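Local coordinates for protein beta-galactosidase (Trichoderma reesei, PDB 3OG2) that probably hydrolyses terminal non-reducing beta-D-galactose residues from beta-D-galactosides, as a glycoside hydrolase of family 35, at residues L713-R718 / R802-Y807; F719-A724 / R774-T779; V742-R747 / Y765-L770. All blocks are in the same frame, centred on the assembly; numbering follows the deposited sequence.

In the fold
All three contacts belong to one all-beta domain, far from the galactose site, and their segments come from two facing antiparallel sheets. Contact 1 and contact 3 cross from sheet to sheet, whereas contact 2 joins neighbouring strands within one sheet. Contact 1 is wholly buried, apolar and without hydrogen bonds; contact 2 is buried on one face of its sheet and watered on the other; contact 3 goes from buried leucines to arginines and water at its turn end. Strand 713-720 serves contacts 1 and 2. Strand 775-782 of contact 2 also pairs with strand 740-744 of contact 3, as from T779 N to W743 O. Along the chain, contact 3 is nested within contact 2, and contact 2 within contact 1.

Contact 1: residues L713-R718 / R802-Y807; sequences LLFRGR and RGILDY
Two sheets of a beta sandwich face each other here: F715 and L713, on strand 713-720 of the five-stranded sheet, pack against I804 and G803 at the start of strand 803-811 in the three-stranded one and R802 just before it. The axes of the two short strand segments approach to 8.1 Å, their N-to-C directions 56° apart, and no hydrogen bond joins them. I804 reaches in with its longer branch. CD1 of I804 lies over one face of the F715 ring, 3.6 Å from CG of F715. This is a CH-pi contact, with the methyl 27° off the ring normal. The extended end of the isoleucine (chi2 166°) carries that methyl inward along the phenyl group, the two side chains sliding past each other in opposite directions. The far end of the ring meets backbone instead: CZ of F715 comes within 3.5 Å of CA of G803, and the glycine, with no side chain, lets the ring come close. Beside it, CD1 of L713 rests 3.5 Å from O of R802 and touches CB of the same residue. The polar end of R802 turns away to D788 and the carbonyl of G786, while L823 and L730 help to enclose F715 and I804 respectively. The contact thus rests on dispersion and close fit, with the bare glycine backbone giving the phenyl ring its place between the sheets and the guanidinium kept out of the apolar layer.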
loop_
_atom_site.group_PDB
_atom_site.type_symbol
_atom_site.label_atom_id
_atom_site.label_comp_id
_atom_site.label_asym_id
_atom_site.label_seq_id
_atom_site.Cartn_x
_atom_site.Cartn_y
_atom_site.Cartn_z
ATOM N N LEU A 713 16.702 4.173 -21.879
ATOM C CA LEU A 713 17.425 3.515 -22.956
ATOM C C LEU A 713 18.127 4.536 -23.843
ATOM O O LEU A 713 17.652 5.678 -23.988
ATOM C CB LEU A 713 16.413 2.756 -23.837
ATOM C CG LEU A 713 15.565 1.698 -23.135
ATOM C CD1 LEU A 713 14.611 1.074 -24.161
ATOM C CD2 LEU A 713 16.455 0.652 -22.462
ATOM N N LEU A 714 19.232 4.123 -24.455
ATOM C CA LEU A 714 19.915 4.938 -25.439
ATOM C C LEU A 714 20.137 4.130 -26.711
ATOM O O LEU A 714 20.430 2.945 -26.638
ATOM C CB LEU A 714 21.244 5.510 -24.975
ATOM C CG LEU A 714 21.170 6.602 -23.906
ATOM C CD1 LEU A 714 21.070 6.007 -22.525
ATOM C CD2 LEU A 714 22.400 7.523 -24.014
ATOM N N PHE A 715 20.026 4.813 -27.832
ATOM C CA PHE A 715 20.267 4.215 -29.135
ATOM C C PHE A 715 21.259 5.070 -29.895
ATOM O O PHE A 715 21.201 6.302 -29.800
ATOM C CB PHE A 715 18.992 4.149 -29.981
ATOM C CG PHE A 715 17.915 3.324 -29.299
ATOM C CD1 PHE A 715 17.082 3.877 -28.308
ATOM C CD2 PHE A 715 17.768 1.998 -29.630
ATOM C CE1 PHE A 715 16.177 3.050 -27.651
ATOM C CE2 PHE A 715 16.843 1.140 -29.036
ATOM C CZ PHE A 715 16.071 1.706 -28.043
ATOM N N ARG A 716 22.141 4.436 -30.649
ATOM C CA ARG A 716 23.102 5.194 -31.485
ATOM C C ARG A 716 22.974 4.660 -32.910
ATOM O O ARG A 716 23.175 3.451 -33.130
ATOM C CB ARG A 716 24.542 5.027 -30.969
ATOM C CG ARG A 716 24.672 5.826 -29.673
ATOM C CD ARG A 716 25.999 5.661 -29.053
ATOM N NE ARG A 716 27.176 6.007 -29.826
ATOM C CZ ARG A 716 27.650 7.237 -29.964
ATOM N NH1 ARG A 716 26.947 8.269 -29.461
ATOM N NH2 ARG A 716 28.790 7.513 -30.592
ATOM N N GLY A 717 22.564 5.541 -33.801
ATOM C CA GLY A 717 22.346 5.153 -35.173
ATOM C C GLY A 717 23.347 5.804 -36.120
ATOM O O GLY A 717 23.408 7.051 -36.206
ATOM N N ARG A 718 24.125 4.988 -36.830
ATOM C CA ARG A 718 25.108 5.487 -37.783
ATOM C C ARG A 718 24.516 5.548 -39.194
ATOM O O ARG A 718 23.890 4.557 -39.637
ATOM C CB ARG A 718 26.300 4.542 -37.841
ATOM C CG ARG A 718 27.290 4.724 -36.713
ATOM C CD ARG A 718 28.246 3.549 -36.664
ATOM N NE ARG A 718 29.389 3.718 -35.776
ATOM C CZ ARG A 718 29.363 3.666 -34.462
ATOM N NH1 ARG A 718 28.202 3.447 -33.809
ATOM N NH2 ARG A 718 30.495 3.832 -33.762
ATOM N N ARG A 802 9.655 -0.832 -25.473
ATOM C CA ARG A 802 10.258 0.467 -25.120
ATOM C C ARG A 802 11.398 0.691 -26.070
ATOM O O ARG A 802 12.225 -0.241 -26.283
ATOM C CB ARG A 802 10.781 0.474 -23.690
ATOM C CG ARG A 802 9.644 0.132 -22.704
ATOM C CD ARG A 802 8.686 1.305 -22.605
ATOM N NE ARG A 802 7.562 1.146 -21.689
ATOM C CZ ARG A 802 6.294 0.970 -22.110
ATOM N NH1 ARG A 802 5.993 0.841 -23.397
ATOM N NH2 ARG A 802 5.352 0.918 -21.186
ATOM N N GLY A 803 11.510 1.894 -26.653
ATOM C CA GLY A 803 12.606 2.179 -27.553
ATOM C C GLY A 803 12.046 2.852 -28.800
ATOM O O GLY A 803 11.239 3.800 -28.719
ATOM N N ILE A 804 12.523 2.401 -29.947
ATOM C CA ILE A 804 12.157 3.012 -31.231
ATOM C C ILE A 804 11.242 2.042 -31.951
ATOM O O ILE A 804 11.621 0.922 -32.252
ATOM C CB ILE A 804 13.403 3.350 -32.066
ATOM C CG1 ILE A 804 14.262 4.404 -31.323
ATOM C CG2 ILE A 804 13.031 3.812 -33.476
ATOM C CD1 ILE A 804 15.657 4.566 -31.882
ATOM N N LEU A 805 10.004 2.494 -32.200
ATOM C CA LEU A 805 9.016 1.664 -32.903
ATOM C C LEU A 805 9.213 1.726 -34.393
ATOM O O LEU A 805 8.839 0.766 -35.093
ATOM C CB LEU A 805 7.598 2.227 -32.605
ATOM C CG LEU A 805 7.195 2.190 -31.148
ATOM C CD1 LEU A 805 5.774 2.727 -31.004
ATOM C CD2 LEU A 805 7.300 0.774 -30.621
ATOM N N ASP A 806 9.657 2.855 -34.932
ATOM C CA ASP A 806 9.739 3.008 -36.376
ATOM C C ASP A 806 10.614 4.212 -36.631
ATOM O O ASP A 806 10.779 5.099 -35.771
ATOM C CB ASP A 806 8.355 3.285 -36.999
ATOM C CG ASP A 806 8.284 2.972 -38.475
ATOM O OD1 ASP A 806 9.299 2.521 -39.049
ATOM O OD2 ASP A 806 7.193 3.133 -39.048
ATOM N N TYR A 807 11.190 4.292 -37.811
ATOM C CA TYR A 807 11.932 5.462 -38.246
ATOM C C TYR A 807 12.012 5.460 -39.767
ATOM O O TYR A 807 11.849 4.446 -40.410
ATOM C CB TYR A 807 13.350 5.472 -37.658
ATOM C CG TYR A 807 14.253 4.368 -38.133
ATOM C CD1 TYR A 807 15.071 4.498 -39.282
ATOM C CD2 TYR A 807 14.318 3.164 -37.441
ATOM C CE1 TYR A 807 15.894 3.497 -39.738
ATOM C CE2 TYR A 807 15.151 2.137 -37.865
ATOM C CZ TYR A 807 15.909 2.314 -38.999
ATOM O OH TYR A 807 16.741 1.304 -39.387
#

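Contact 2: residues F719-A724 / R774-T779; sequences FTARTA and RRYILT
The carbonyl O of F719 receives N of Y776 at 2.9 Å in a nearly straight bond (172° at the hydrogen), and CA of R775 adds a CA-H...O contact to the same oxygen. N of F719 returns a bond to O of Y776 at 3.0 Å, which makes the two residues an antiparallel hydrogen-bonded pair. T720 and R775 form the next, non-hydrogen-bonded pair, and N of A721 continues the pairing to O of R774 at 2.9 Å. On the buried side, F719 has CG between its backbone N and carbonyl carbon (chi1 67°), which swings the ring over its strand partner. CB of Y776 sits over one face of that ring, 3.9 Å from the centroid, while the planes of the two aromatic rings differ by 22° but their centres are 5.8 Å apart, too offset for a true stack. CE1 of F719 also touches CD1 of L778 at 4.0 Å, and CB of A721 packs against CE1 of Y776. L744 of the adjoining strand meets F719, Y776 and L778, and the tyrosine OH is bonded to N of V771. On the exposed side one water links OG1 of T720, 3.0 Å away, with NE of R775, 2.6 Å away. Backbone bonds therefore fix the register, CH-pi and apolar contacts fill the inner face, and water joins the polar side chains on the outer one.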
loop_
_atom_site.group_PDB
_atom_site.type_symbol
_atom_site.label_atom_id
_atom_site.label_comp_id
_atom_site.label_asym_id
_atom_site.label_seq_id
_atom_site.Cartn_x
_atom_site.Cartn_y
_atom_site.Cartn_z
ATOM N N PHE A 719 24.757 6.635 -39.899
ATOM C CA PHE A 719 24.395 6.680 -41.302
ATOM C C PHE A 719 25.444 7.485 -42.070
ATOM O O PHE A 719 26.185 8.289 -41.452
ATOM C CB PHE A 719 23.002 7.309 -41.521
ATOM C CG PHE A 719 22.877 8.794 -41.198
ATOM C CD1 PHE A 719 22.482 9.195 -39.906
ATOM C CD2 PHE A 719 23.121 9.768 -42.171
ATOM C CE1 PHE A 719 22.352 10.573 -39.660
ATOM C CE2 PHE A 719 23.018 11.112 -41.912
ATOM C CZ PHE A 719 22.603 11.521 -40.640
ATOM N N THR A 720 25.462 7.310 -43.387
ATOM C CA THR A 720 26.314 8.154 -44.249
ATOM C C THR A 720 25.455 9.144 -44.963
ATOM O O THR A 720 24.466 8.775 -45.578
ATOM C CB THR A 720 27.010 7.200 -45.254
ATOM O OG1 THR A 720 27.816 6.278 -44.499
ATOM C CG2 THR A 720 27.860 8.074 -46.179
ATOM N N ALA A 721 25.780 10.432 -44.851
ATOM C CA ALA A 721 24.928 11.421 -45.486
ATOM C C ALA A 721 24.927 11.247 -46.987
ATOM O O ALA A 721 26.005 11.163 -47.608
ATOM C CB ALA A 721 25.356 12.841 -45.094
ATOM N N ARG A 722 23.731 11.271 -47.579
ATOM C CA ARG A 722 23.577 11.233 -49.031
ATOM C C ARG A 722 23.348 12.600 -49.620
ATOM O O ARG A 722 23.807 12.877 -50.735
ATOM C CB ARG A 722 22.422 10.300 -49.419
ATOM C CG ARG A 722 22.899 8.870 -49.064
ATOM C CD ARG A 722 22.809 8.011 -50.323
ATOM N NE ARG A 722 22.203 6.725 -49.926
ATOM C CZ ARG A 722 20.989 6.428 -50.373
ATOM N NH1 ARG A 722 20.407 7.321 -51.164
ATOM N NH2 ARG A 722 20.400 5.296 -50.048
ATOM N N THR A 723 22.632 13.455 -48.916
ATOM C CA THR A 723 22.431 14.853 -49.301
ATOM C C THR A 723 22.687 15.773 -48.097
ATOM O O THR A 723 22.758 15.310 -46.975
ATOM C CB THR A 723 21.021 15.083 -49.856
ATOM O OG1 THR A 723 20.031 14.640 -48.907
ATOM C CG2 THR A 723 20.809 14.243 -51.119
ATOM N N ALA A 724 22.872 17.049 -48.394
ATOM C CA ALA A 724 23.199 17.967 -47.313
ATOM C C ALA A 724 22.044 18.141 -46.336
ATOM O O ALA A 724 22.266 18.443 -45.176
ATOM C CB ALA A 724 23.604 19.292 -47.927
ATOM N N ARG A 774 29.921 11.744 -45.476
ATOM C CA ARG A 774 30.468 11.647 -44.126
ATOM C C ARG A 774 29.536 10.823 -43.278
ATOM O O ARG A 774 28.314 10.840 -43.486
ATOM C CB ARG A 774 30.641 13.074 -43.575
ATOM C CG ARG A 774 31.280 13.136 -42.207
ATOM C CD ARG A 774 31.539 14.585 -41.778
ATOM N NE ARG A 774 32.599 15.156 -42.649
ATOM C CZ ARG A 774 33.210 16.302 -42.310
ATOM N NH1 ARG A 774 32.832 16.931 -41.202
ATOM N NH2 ARG A 774 34.166 16.899 -42.992
ATOM N N ARG A 775 30.065 10.091 -42.327
ATOM C CA ARG A 775 29.281 9.338 -41.368
ATOM C C ARG A 775 28.901 10.226 -40.189
ATOM O O ARG A 775 29.693 11.009 -39.653
ATOM C CB ARG A 775 30.125 8.174 -40.848
ATOM C CG ARG A 775 29.268 7.288 -39.906
ATOM C CD ARG A 775 29.974 5.961 -39.695
ATOM N NE ARG A 775 29.452 4.898 -40.554
ATOM C CZ ARG A 775 29.891 3.636 -40.506
ATOM N NH1 ARG A 775 30.853 3.314 -39.643
ATOM N NH2 ARG A 775 29.401 2.687 -41.295
ATOM N N TYR A 776 27.656 10.091 -39.790
ATOM C CA TYR A 776 27.071 10.770 -38.663
ATOM C C TYR A 776 26.470 9.777 -37.678
ATOM O O TYR A 776 26.117 8.663 -38.085
ATOM C CB TYR A 776 25.887 11.694 -39.153
ATOM C CG TYR A 776 26.478 12.884 -39.877
ATOM C CD1 TYR A 776 26.757 12.792 -41.252
ATOM C CD2 TYR A 776 26.746 14.071 -39.214
ATOM C CE1 TYR A 776 27.296 13.883 -41.933
ATOM C CE2 TYR A 776 27.306 15.161 -39.873
ATOM C CZ TYR A 776 27.576 15.050 -41.238
ATOM O OH TYR A 776 28.136 16.091 -41.910
ATOM N N ILE A 777 26.360 10.191 -36.429
ATOM C CA ILE A 777 25.769 9.299 -35.420
ATOM C C ILE A 777 24.615 10.016 -34.717
ATOM O O ILE A 777 24.845 11.075 -34.115
ATOM C CB ILE A 777 26.811 8.814 -34.371
ATOM C CG1 ILE A 777 27.963 8.114 -35.063
ATOM C CG2 ILE A 777 26.114 7.922 -33.367
ATOM C CD1 ILE A 777 29.054 7.625 -34.096
ATOM N N LEU A 778 23.443 9.439 -34.801
ATOM C CA LEU A 778 22.303 9.924 -34.023
ATOM C C LEU A 778 22.347 9.291 -32.661
ATOM O O LEU A 778 22.474 8.086 -32.534
ATOM C CB LEU A 778 21.021 9.512 -34.754
ATOM C CG LEU A 778 20.729 10.297 -36.000
ATOM C CD1 LEU A 778 19.726 9.539 -36.877
ATOM C CD2 LEU A 778 20.175 11.688 -35.675
ATOM N N THR A 779 22.235 10.090 -31.615
ATOM C CA THR A 779 22.068 9.542 -30.267
ATOM C C THR A 779 20.644 9.873 -29.843
ATOM O O THR A 779 20.244 11.031 -29.856
ATOM C CB THR A 779 23.085 10.124 -29.248
ATOM O OG1 THR A 779 24.408 9.729 -29.616
ATOM C CG2 THR A 779 22.827 9.564 -27.860
HETATM O O HOH W 1 27.362 4.673 -41.998
#

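Contact 3: residues V742-R747 / Y765-L770; sequences VWLNDR and YTLDRL
Strand 740-744 ends in a type II' beta turn from L744 to R747, closed by bonds in both directions between those two residues, and it faces segment 765-770 without backbone pairing, the CA atoms of L744 and L767 lying 7.7 Å apart. R747 reaches across. With CG anti to the backbone N (chi1 -178°) and a bend at chi3, its chain carries the guanidinium to the carbonyl of D768, which it grips end-on: NH1 and NH2 of R747 lie 2.9 Å and 3.1 Å from the single atom O of D768. That oxygen is only 7° out of the guanidinium plane, and NH2 approaches nearly along the C=O axis, whereas NH1 stands tilted from the carbonyl plane. One water connects T766 O and D768 N with NH1 of R747, and a second connects R769 O with NH2 of R747, both bonds to the arginine being weak. The guanidinium of R769 stacks on that of R747, planes at 24°, with NH2 of R769 over the middle of the R747 group, 3.6 Å from CZ of R747; CD2 of L744 lies toward the rim of the opposite face. The shared carbonyl and the waters probably ease the closeness of two positive groups. D768 turns its carboxylate to a salt bridge with R725. Deeper in, CD2 of L744 touches CD2 of L770 at 3.6 Å and CB of L767, and CG2 of V742 meets CE2 of Y765 at 3.8 Å. I749 adjoins V742, L744, Y765 and L767 in this layer. This is the interior of a two-sheet beta sandwich running out to its rim, where the turn joining strands 740-744 and 747-752 as a beta hairpin meets the loop after strand 760-767.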
loop_
_atom_site.group_PDB
_atom_site.type_symbol
_atom_site.label_atom_id
_atom_site.label_comp_id
_atom_site.label_asym_id
_atom_site.label_seq_id
_atom_site.Cartn_x
_atom_site.Cartn_y
_atom_site.Cartn_z
ATOM N N VAL A 742 17.122 13.846 -28.920
ATOM C CA VAL A 742 17.906 13.430 -30.105
ATOM C C VAL A 742 19.055 14.401 -30.365
ATOM O O VAL A 742 18.817 15.620 -30.391
ATOM C CB VAL A 742 17.009 13.380 -31.349
ATOM C CG1 VAL A 742 17.790 12.987 -32.609
ATOM C CG2 VAL A 742 15.804 12.439 -31.107
ATOM N N TRP A 743 20.246 13.870 -30.563
ATOM C CA TRP A 743 21.410 14.621 -31.040
ATOM C C TRP A 743 21.918 13.997 -32.316
ATOM O O TRP A 743 21.839 12.765 -32.505
ATOM C CB TRP A 743 22.537 14.516 -29.994
ATOM C CG TRP A 743 22.261 15.362 -28.770
ATOM C CD1 TRP A 743 22.765 16.620 -28.557
ATOM C CD2 TRP A 743 21.468 15.030 -27.635
ATOM N NE1 TRP A 743 22.307 17.073 -27.339
ATOM C CE2 TRP A 743 21.504 16.131 -26.735
ATOM C CE3 TRP A 743 20.726 13.898 -27.282
ATOM C CZ2 TRP A 743 20.825 16.148 -25.512
ATOM C CZ3 TRP A 743 20.041 13.913 -26.045
ATOM C CH2 TRP A 743 20.103 15.029 -25.193
ATOM N N LEU A 744 22.474 14.831 -33.155
ATOM C CA LEU A 744 23.208 14.442 -34.366
ATOM C C LEU A 744 24.659 14.791 -34.083
ATOM O O LEU A 744 24.979 15.987 -33.999
ATOM C CB LEU A 744 22.665 15.228 -35.556
ATOM C CG LEU A 744 23.439 14.984 -36.853
ATOM C CD1 LEU A 744 23.163 13.582 -37.372
ATOM C CD2 LEU A 744 23.075 16.063 -37.869
ATOM N N ASN A 745 25.546 13.797 -33.913
ATOM C CA ASN A 745 26.874 14.047 -33.376
ATOM C C ASN A 745 26.702 14.823 -32.071
ATOM O O ASN A 745 25.970 14.363 -31.186
ATOM C CB ASN A 745 27.763 14.775 -34.415
ATOM C CG ASN A 745 28.078 13.859 -35.579
ATOM O OD1 ASN A 745 27.749 12.662 -35.644
ATOM N ND2 ASN A 745 28.780 14.440 -36.538
ATOM N N ASP A 746 27.317 16.016 -31.953
ATOM C CA ASP A 746 27.141 16.812 -30.709
ATOM C C ASP A 746 26.093 17.899 -30.865
ATOM O O ASP A 746 25.893 18.737 -29.964
ATOM C CB ASP A 746 28.501 17.397 -30.317
ATOM C CG ASP A 746 29.113 18.251 -31.423
ATOM O OD1 ASP A 746 28.648 18.357 -32.570
ATOM O OD2 ASP A 746 30.142 18.891 -31.107
ATOM N N ARG A 747 25.345 17.920 -31.972
ATOM C CA ARG A 747 24.322 18.937 -32.226
ATOM C C ARG A 747 22.964 18.506 -31.710
ATOM O O ARG A 747 22.431 17.485 -32.104
ATOM C CB ARG A 747 24.218 19.224 -33.743
ATOM C CG ARG A 747 23.185 20.318 -34.039
ATOM C CD ARG A 747 22.799 20.456 -35.513
ATOM N NE ARG A 747 23.872 20.321 -36.504
ATOM C CZ ARG A 747 23.679 20.061 -37.811
ATOM N NH1 ARG A 747 22.431 19.939 -38.212
ATOM N NH2 ARG A 747 24.682 19.941 -38.689
ATOM N N TYR A 765 12.215 15.481 -37.721
ATOM C CA TYR A 765 13.300 16.411 -37.565
ATOM C C TYR A 765 14.009 16.575 -38.894
ATOM O O TYR A 765 14.095 15.650 -39.710
ATOM C CB TYR A 765 14.288 15.865 -36.521
ATOM C CG TYR A 765 13.765 15.644 -35.115
ATOM C CD1 TYR A 765 13.344 16.714 -34.303
ATOM C CD2 TYR A 765 13.662 14.384 -34.529
ATOM C CE1 TYR A 765 12.858 16.541 -33.006
ATOM C CE2 TYR A 765 13.174 14.179 -33.227
ATOM C CZ TYR A 765 12.780 15.263 -32.471
ATOM O OH TYR A 765 12.287 15.055 -31.179
ATOM N N THR A 766 14.572 17.760 -39.149
ATOM C CA THR A 766 15.425 17.963 -40.294
ATOM C C THR A 766 16.878 17.855 -39.837
ATOM O O THR A 766 17.254 18.473 -38.813
ATOM C CB THR A 766 15.187 19.357 -40.901
ATOM O OG1 THR A 766 13.806 19.414 -41.310
ATOM C CG2 THR A 766 16.065 19.629 -42.098
ATOM N N LEU A 767 17.656 17.099 -40.587
ATOM C CA LEU A 767 19.094 16.988 -40.316
ATOM C C LEU A 767 19.769 17.785 -41.441
ATOM O O LEU A 767 19.900 17.290 -42.557
ATOM C CB LEU A 767 19.591 15.552 -40.239
ATOM C CG LEU A 767 18.750 14.610 -39.331
ATOM C CD1 LEU A 767 19.321 13.184 -39.443
ATOM C CD2 LEU A 767 18.698 15.102 -37.895
ATOM N N ASP A 768 20.154 19.017 -41.128
ATOM C CA ASP A 768 20.654 19.901 -42.165
ATOM C C ASP A 768 22.151 20.111 -42.110
ATOM O O ASP A 768 22.794 19.790 -41.086
ATOM C CB ASP A 768 19.984 21.274 -41.949
ATOM C CG ASP A 768 20.008 22.128 -43.198
ATOM O OD1 ASP A 768 20.258 21.678 -44.340
ATOM O OD2 ASP A 768 19.749 23.342 -43.025
ATOM N N ARG A 769 22.722 20.663 -43.193
ATOM C CA ARG A 769 24.099 21.106 -43.227
ATOM C C ARG A 769 25.052 19.920 -43.073
ATOM O O ARG A 769 26.122 20.017 -42.442
ATOM C CB ARG A 769 24.372 22.181 -42.180
ATOM C CG ARG A 769 23.485 23.407 -42.481
ATOM C CD ARG A 769 23.706 24.545 -41.486
ATOM N NE ARG A 769 23.143 24.224 -40.159
ATOM C CZ ARG A 769 23.917 23.970 -39.121
ATOM N NH1 ARG A 769 25.233 23.997 -39.238
ATOM N NH2 ARG A 769 23.375 23.693 -37.969
ATOM N N LEU A 770 24.662 18.801 -43.683
ATOM C CA LEU A 770 25.520 17.589 -43.654
ATOM C C LEU A 770 26.523 17.594 -44.812
ATOM O O LEU A 770 26.210 18.111 -45.908
ATOM C CB LEU A 770 24.668 16.307 -43.786
ATOM C CG LEU A 770 23.460 16.245 -42.858
ATOM C CD1 LEU A 770 22.662 14.978 -43.173
ATOM C CD2 LEU A 770 23.866 16.262 -41.395
HETATM O O HOH W 2 19.567 20.181 -38.363
HETATM O O HOH W 3 27.020 20.962 -39.746
#